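Local coordinates for possible prolidase (Bifidobacterium longum NCC2705, PDB 2P9B), which is probably a metal-dependent hydrolase of the amidohydrolase family, possibly a prolidase, acting on carbon-nitrogen bonds of an unidentified substrate, at residues A408-L411 with A416-H419; L73-T78 with T122-S127. All coordinates share one frame; numbering follows the deposited sequence.

Contact 1. Residues A408-L411 with A416-H419; sequences ANPL and ALEH
The loop between strands 403-406 and 422-425, in the amidohydrolase-family part of the chain, folds back on itself here. An Asx turn opens it and a short 3-10 segment follows, and Ala416 of that segment packs against Ala408 and Pro410. Four residues separate the two segments. No hydrogen bond crosses between them, so the contact is made by van der Waals packing alone, with 160 Å² buried. The methyl of Ala416 does most of the touching. Its CB lies 3.7 Å from the backbone O of Ala408 and 4.0 Å from the Ala408 CB. Ala416 CB also lies 3.9 Å from Pro410 CA. Ala408 is exposed and Pro410 buried, so the Ala416 methyl spans from the surface of the loop to its covered side. Leu417 extends the contact inward. Its CG lies anti to the carbonyl carbon and beside the backbone N (chi1 -63°). This brings the fork of Leu417 to the CB corner of the proline ring, with Leu417 CD2 4.0 Å from Pro410 CB. Behind this pair, Leu375 of helix 371-385 touches both Pro410 and Leu417. Strand 68-78 adds Ile68 against Pro410 and Met70 against Leu417. The loop is thereby packed onto the strand and the helix. The CB of Asn409 is directed away from the 3-10 segment, and its amide serves its own segment. It spans Pro410 to close the Asx turn: Leu411 N donates to Asn409 OD1 at 2.8 Å, with an N-H...O angle of 158°, from above the carbonyl plane.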
# COMPACT_ATOMS: atom_id res chain seq x y z
N ALA A 408 17.44 10.44 -9.52
CA ALA A 408 17.98 9.46 -10.46
C ALA A 408 16.84 8.60 -10.99
O ALA A 408 15.73 8.64 -10.46
CB ALA A 408 19.04 8.60 -9.78
N ASN A 409 17.12 7.81 -12.02
CA ASN A 409 16.11 6.95 -12.63
C ASN A 409 15.96 5.63 -11.88
O ASN A 409 16.87 4.81 -11.85
CB ASN A 409 16.48 6.66 -14.08
CG ASN A 409 15.36 6.00 -14.85
OD1 ASN A 409 14.48 5.37 -14.26
ND2 ASN A 409 15.39 6.12 -16.17
N PRO A 410 14.78 5.40 -11.27
CA PRO A 410 14.53 4.16 -10.52
C PRO A 410 14.51 2.90 -11.39
O PRO A 410 14.61 1.79 -10.87
CB PRO A 410 13.19 4.43 -9.85
CG PRO A 410 12.48 5.28 -10.86
CD PRO A 410 13.58 6.25 -11.27
N LEU A 411 14.38 3.07 -12.70
CA LEU A 411 14.37 1.92 -13.60
C LEU A 411 15.78 1.33 -13.67
O LEU A 411 15.96 0.14 -13.94
CB LEU A 411 13.89 2.33 -14.99
CG LEU A 411 12.38 2.54 -15.13
CD1 LEU A 411 12.05 3.22 -16.44
CD2 LEU A 411 11.69 1.19 -15.02
N ALA A 416 16.91 4.57 -6.01
CA ALA A 416 16.73 5.99 -6.34
C ALA A 416 15.47 6.48 -5.63
O ALA A 416 15.29 7.67 -5.40
CB ALA A 416 16.58 6.16 -7.85
N LEU A 417 14.60 5.54 -5.28
CA LEU A 417 13.35 5.87 -4.60
C LEU A 417 13.54 6.24 -3.14
O LEU A 417 12.74 6.98 -2.57
CB LEU A 417 12.38 4.68 -4.68
CG LEU A 417 11.89 4.20 -6.05
CD1 LEU A 417 11.16 2.88 -5.89
CD2 LEU A 417 10.97 5.25 -6.68
N GLU A 418 14.60 5.73 -2.53
CA GLU A 418 14.85 5.97 -1.11
C GLU A 418 14.91 7.42 -0.66
O GLU A 418 14.37 7.77 0.39
CB GLU A 418 16.13 5.23 -0.68
CG GLU A 418 16.37 5.25 0.82
CD GLU A 418 17.54 4.38 1.23
OE1 GLU A 418 18.47 4.20 0.41
OE2 GLU A 418 17.55 3.89 2.37
N HIS A 419 15.56 8.28 -1.45
CA HIS A 419 15.67 9.69 -1.07
C HIS A 419 15.04 10.61 -2.11
O HIS A 419 15.71 11.07 -3.04
CB HIS A 419 17.14 10.07 -0.87
CG HIS A 419 17.84 9.22 0.14
ND1 HIS A 419 18.42 8.01 -0.18
CD2 HIS A 419 18.05 9.39 1.47
CE1 HIS A 419 18.95 7.47 0.91
NE2 HIS A 419 18.74 8.29 1.92

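Contact 2. Residues L73-T78 with T122-S127; sequences LINAHT and TTLLES
Leu124 meets Thr78 and Asn75 through its two methyl branches. Its CD1 lies 4.2 Å from Thr78 CG2, a methyl-to-methyl approach. Leu124 CD2 comes to the amide of Asn75, 4.4 Å from Asn75 ND2. The contact is small and buried, and no hydrogen bond crosses it. The Thr78 hydroxyl is held by Arg133 O, which helps fix the side-chain rotation and so the direction of CG2. The Asn75 amide is held at both ends. ND2 bonds to the hydroxyls of Thr344 and Thr356. Asn75 OD1 accepts from His77 N at 3.0 Å, with an N-H...O angle of 163°, which makes an Asx turn where the chain bends at Ala76 and His77. Strand 68-78, helix 113-126 and strand 129-134 form a beta-alpha-beta crossover, the repeating step of a TIM barrel, as expected of the amidohydrolase fold. Strand 129-134 pairs in parallel with strand 68-78, and its Ile132 also touches Leu124. His77, in this corner, may form, with His79 and Asp345, a metal site that is empty here, as expected for metal-dependent amidohydrolases. Behind Leu124 the helix ends: Leu124 O accepts from Ser127 OG at 2.6 Å.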
# COMPACT_ATOMS: atom_id res chain seq x y z
N LEU A 73 4.21 7.15 -4.99
CA LEU A 73 4.11 5.74 -4.61
C LEU A 73 2.83 5.54 -3.81
O LEU A 73 2.29 6.48 -3.24
CB LEU A 73 5.31 5.31 -3.76
CG LEU A 73 6.68 5.25 -4.46
CD1 LEU A 73 7.76 4.90 -3.45
CD2 LEU A 73 6.63 4.22 -5.59
N ILE A 74 2.33 4.31 -3.80
CA ILE A 74 1.13 3.97 -3.05
C ILE A 74 1.47 2.75 -2.21
O ILE A 74 2.11 1.82 -2.69
CB ILE A 74 -0.05 3.62 -4.01
CG1 ILE A 74 -0.38 4.85 -4.86
CG2 ILE A 74 -1.27 3.16 -3.21
CD1 ILE A 74 -1.51 4.65 -5.85
N ASN A 75 1.06 2.76 -0.94
CA ASN A 75 1.32 1.62 -0.06
C ASN A 75 -0.05 1.08 0.36
O ASN A 75 -0.79 1.74 1.08
CB ASN A 75 2.12 2.04 1.18
CG ASN A 75 2.62 0.85 1.97
OD1 ASN A 75 1.92 -0.15 2.11
ND2 ASN A 75 3.84 0.95 2.50
N ALA A 76 -0.38 -0.12 -0.11
CA ALA A 76 -1.69 -0.71 0.19
C ALA A 76 -1.84 -1.40 1.53
O ALA A 76 -2.90 -1.96 1.82
CB ALA A 76 -2.07 -1.68 -0.93
N HIS A 77 -0.81 -1.36 2.36
CA HIS A 77 -0.91 -2.02 3.66
C HIS A 77 -0.06 -1.30 4.70
O HIS A 77 1.14 -1.54 4.80
CB HIS A 77 -0.48 -3.49 3.52
CG HIS A 77 -0.79 -4.32 4.73
ND1 HIS A 77 -0.93 -5.69 4.67
CD2 HIS A 77 -0.98 -3.97 6.02
CE1 HIS A 77 -1.20 -6.15 5.87
NE2 HIS A 77 -1.24 -5.13 6.71
N THR A 78 -0.69 -0.42 5.46
CA THR A 78 -0.00 0.35 6.49
C THR A 78 -0.75 0.38 7.82
O THR A 78 -1.89 -0.06 7.92
CB THR A 78 0.19 1.82 6.03
OG1 THR A 78 -1.10 2.44 5.85
CG2 THR A 78 0.95 1.87 4.70
N THR A 122 2.62 11.49 7.87
CA THR A 122 3.51 12.48 7.30
C THR A 122 4.83 11.84 6.86
O THR A 122 5.40 12.21 5.83
CB THR A 122 3.79 13.63 8.29
OG1 THR A 122 2.56 14.30 8.58
CG2 THR A 122 4.78 14.62 7.69
N THR A 123 5.32 10.88 7.63
CA THR A 123 6.55 10.18 7.29
C THR A 123 6.36 9.45 5.96
O THR A 123 7.21 9.51 5.08
CB THR A 123 6.94 9.17 8.39
OG1 THR A 123 7.28 9.89 9.58
CG2 THR A 123 8.12 8.32 7.95
N LEU A 124 5.24 8.75 5.83
CA LEU A 124 4.93 8.04 4.59
C LEU A 124 4.93 9.03 3.43
O LEU A 124 5.56 8.79 2.40
CB LEU A 124 3.58 7.33 4.69
CG LEU A 124 3.60 5.97 5.38
CD1 LEU A 124 2.24 5.67 6.02
CD2 LEU A 124 3.98 4.91 4.36
N LEU A 125 4.23 10.14 3.60
CA LEU A 125 4.18 11.15 2.54
C LEU A 125 5.57 11.67 2.19
O LEU A 125 5.93 11.74 1.02
CB LEU A 125 3.26 12.31 2.94
CG LEU A 125 3.13 13.43 1.89
CD1 LEU A 125 2.57 12.85 0.60
CD2 LEU A 125 2.21 14.53 2.41
N GLU A 126 6.36 12.02 3.20
CA GLU A 126 7.71 12.53 2.96
C GLU A 126 8.59 11.53 2.24
O GLU A 126 9.56 11.91 1.57
CB GLU A 126 8.37 12.94 4.29
CG GLU A 126 7.66 14.09 4.99
CD GLU A 126 8.22 14.40 6.36
OE1 GLU A 126 8.74 13.47 7.02
OE2 GLU A 126 8.13 15.56 6.79
N SER A 127 8.27 10.24 2.37
CA SER A 127 9.04 9.20 1.71
C SER A 127 8.59 9.04 0.26
O SER A 127 9.15 8.25 -0.49
CB SER A 127 8.90 7.86 2.45
OG SER A 127 7.65 7.23 2.19

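Contact 2 comes first along the chain and contact 1 follows it. They lie about 16 Å apart between centres and about 4 Å between nearest atoms, without touching. Strand 68-78 joins them: 73-78 lies on it, and residues nearer its start pack on the loop of contact 1. Strand 403-406, which leads into that loop, pairs antiparallel with the same strand. Helix 371-385 also borders both, with residues such as Leu375 and Ala378. Contact 2 has its centre about 7 Å from that of the chain and carries His77 of the possible metal site. The centre of contact 1 lies about 18 Å out, so it is peripheral packing at the other end of the shared strand.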